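Local coordinates for protein succinylglutamate desuccinylase (Chromobacterium violaceum, PDB 1YW4) that probably hydrolyses N-succinylglutamate to succinate and glutamate, the last step of arginine breakdown by the AST pathway, with one zinc ion per subunit, at residues D147-I152 with A210-L215. Sequence-based numbering, arbitrary orientation.
Sequences DLHTAI and AFTLEL. With ZN (zinc ion), chain C.
The imidazole of His149 meets Thr212 and Glu214 obliquely: methyl CG2 of Thr212 lies 3.6 Å from ring atom CD2, and the Glu214 carboxylate, its plane turned 38° from the ring, brings OE2 to 3.4 Å from His149 CB. At the ring edge, in plane, sits the carbonyl oxygen of Asp147. The two ring nitrogens are both used: His149 ND1 binds the zinc at 2.3 Å, and His149 NE2 donates a 2.6 Å hydrogen bond to Asp147 OD2, reaching it from above the carboxylate plane. Held by metal and carboxylate, the ring is fixed in rotation, and the carboxylate may make it a stronger zinc ligand. Asp147 OD1 is hydrogen-bonded to Ser52 OG, while a water bridges OD2 to Thr212 OG1, itself hydrogen-bonded to Ser199 OG. Glu214, bent at chi2 (-68°), brings its carboxylate toward strand 143-151, and Glu214 OE2 accepts a 2.8 Å hydrogen bond from the zinc-bound water, which also donates to Thr150 O. On the opposite sheet face, Leu148 CD2 packs beside Leu213 CD1, and four backbone hydrogen bonds join the parallel strands. With His56 and Glu59 completing the protein's zinc ligands, a metal-bound water beside the predicted active-site glutamate is the arrangement of M14-type zinc hydrolases, here in the AspA/AstE catalytic domain.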
loop_
_atom_site.group_PDB
_atom_site.type_symbol
_atom_site.label_atom_id
_atom_site.label_comp_id
_atom_site.label_asym_id
_atom_site.label_seq_id
_atom_site.Cartn_x
_atom_site.Cartn_y
_atom_site.Cartn_z
ATOM N N ASP A 147 -19.789 14.416 7.532
ATOM C CA ASP A 147 -19.585 15.812 7.213
ATOM C C ASP A 147 -19.799 15.843 5.698
ATOM O O ASP A 147 -19.003 15.302 4.931
ATOM C CB ASP A 147 -18.171 16.238 7.609
ATOM C CG ASP A 147 -17.934 17.709 7.383
ATOM O OD1 ASP A 147 -18.927 18.474 7.471
ATOM O OD2 ASP A 147 -16.771 18.092 7.126
ATOM N N LEU A 148 -20.905 16.461 5.294
ATOM C CA LEU A 148 -21.332 16.541 3.898
ATOM C C LEU A 148 -20.776 17.720 3.096
ATOM O O LEU A 148 -20.950 18.868 3.478
ATOM C CB LEU A 148 -22.862 16.573 3.862
ATOM C CG LEU A 148 -23.544 15.622 4.852
ATOM C CD1 LEU A 148 -25.071 15.653 4.676
ATOM C CD2 LEU A 148 -23.018 14.211 4.615
ATOM N N HIS A 149 -20.145 17.412 1.964
ATOM C CA HIS A 149 -19.538 18.417 1.104
ATOM C C HIS A 149 -19.860 18.198 -0.376
ATOM O O HIS A 149 -20.344 17.135 -0.772
ATOM C CB HIS A 149 -18.005 18.367 1.249
ATOM C CG HIS A 149 -17.500 18.755 2.605
ATOM N ND1 HIS A 149 -16.805 19.923 2.832
ATOM C CD2 HIS A 149 -17.561 18.118 3.798
ATOM C CE1 HIS A 149 -16.457 19.991 4.104
ATOM N NE2 HIS A 149 -16.904 18.907 4.713
ATOM N N THR A 150 -19.615 19.228 -1.179
ATOM C CA THR A 150 -19.739 19.151 -2.637
ATOM C C THR A 150 -18.517 19.944 -3.098
ATOM O O THR A 150 -17.835 20.560 -2.275
ATOM C CB THR A 150 -21.068 19.741 -3.221
ATOM O OG1 THR A 150 -21.359 21.014 -2.636
ATOM C CG2 THR A 150 -22.234 18.768 -2.992
ATOM N N ALA A 151 -18.215 19.924 -4.392
ATOM C CA ALA A 151 -17.026 20.622 -4.873
ATOM C C ALA A 151 -17.170 21.170 -6.285
ATOM O O ALA A 151 -18.006 20.710 -7.046
ATOM C CB ALA A 151 -15.812 19.673 -4.811
ATOM N N ILE A 152 -16.347 22.165 -6.619
ATOM C CA ILE A 152 -16.365 22.774 -7.946
ATOM C C ILE A 152 -15.655 21.855 -8.939
ATOM O O ILE A 152 -16.178 21.581 -10.015
ATOM C CB ILE A 152 -15.646 24.147 -7.956
ATOM C CG1 ILE A 152 -16.444 25.182 -7.159
ATOM C CG2 ILE A 152 -15.455 24.629 -9.397
ATOM C CD1 ILE A 152 -16.384 24.998 -5.657
ATOM N N ALA A 210 -16.372 8.735 11.860
ATOM C CA ALA A 210 -16.608 9.959 11.110
ATOM C C ALA A 210 -16.029 9.932 9.701
ATOM O O ALA A 210 -14.963 9.366 9.466
ATOM C CB ALA A 210 -16.031 11.130 11.893
ATOM N N PHE A 211 -16.740 10.554 8.768
ATOM C CA PHE A 211 -16.281 10.604 7.392
ATOM C C PHE A 211 -16.608 11.952 6.747
ATOM O O PHE A 211 -17.564 12.619 7.129
ATOM C CB PHE A 211 -16.950 9.497 6.557
ATOM C CG PHE A 211 -16.950 8.140 7.215
ATOM C CD1 PHE A 211 -17.937 7.796 8.129
ATOM C CD2 PHE A 211 -15.950 7.215 6.935
ATOM C CE1 PHE A 211 -17.933 6.551 8.761
ATOM C CE2 PHE A 211 -15.936 5.963 7.564
ATOM C CZ PHE A 211 -16.933 5.637 8.478
ATOM N N THR A 212 -15.789 12.355 5.783
ATOM C CA THR A 212 -16.045 13.573 5.028
ATOM C C THR A 212 -16.635 12.979 3.744
ATOM O O THR A 212 -16.025 12.086 3.142
ATOM C CB THR A 212 -14.740 14.334 4.666
ATOM O OG1 THR A 212 -14.095 14.800 5.857
ATOM C CG2 THR A 212 -15.051 15.520 3.767
ATOM N N LEU A 213 -17.824 13.430 3.349
ATOM C CA LEU A 213 -18.468 12.921 2.137
ATOM C C LEU A 213 -18.549 13.968 1.030
ATOM O O LEU A 213 -19.176 15.001 1.201
ATOM C CB LEU A 213 -19.892 12.421 2.432
ATOM C CG LEU A 213 -20.072 11.346 3.512
ATOM C CD1 LEU A 213 -21.529 10.885 3.566
ATOM C CD2 LEU A 213 -19.156 10.189 3.228
ATOM N N GLU A 214 -17.889 13.699 -0.091
ATOM C CA GLU A 214 -17.922 14.586 -1.255
ATOM C C GLU A 214 -19.021 13.965 -2.102
ATOM O O GLU A 214 -18.794 12.968 -2.782
ATOM C CB GLU A 214 -16.584 14.546 -1.996
ATOM C CG GLU A 214 -15.445 15.276 -1.296
ATOM C CD GLU A 214 -15.651 16.785 -1.265
ATOM O OE1 GLU A 214 -16.261 17.322 -2.209
ATOM O OE2 GLU A 214 -15.186 17.433 -0.308
ATOM N N LEU A 215 -20.213 14.556 -2.045
ATOM C CA LEU A 215 -21.388 14.041 -2.740
ATOM C C LEU A 215 -21.628 14.526 -4.166
ATOM O O LEU A 215 -22.535 14.036 -4.826
ATOM C CB LEU A 215 -22.620 14.333 -1.879
ATOM C CG LEU A 215 -22.506 13.760 -0.466
ATOM C CD1 LEU A 215 -23.597 14.326 0.447
ATOM C CD2 LEU A 215 -22.592 12.248 -0.559
HETATM ZN ZN ZN C . -16.089 21.245 1.050
HETATM O O HOH W 1 -14.518 16.904 7.577
HETATM O O HOH W 2 -15.508 20.113 -0.901
#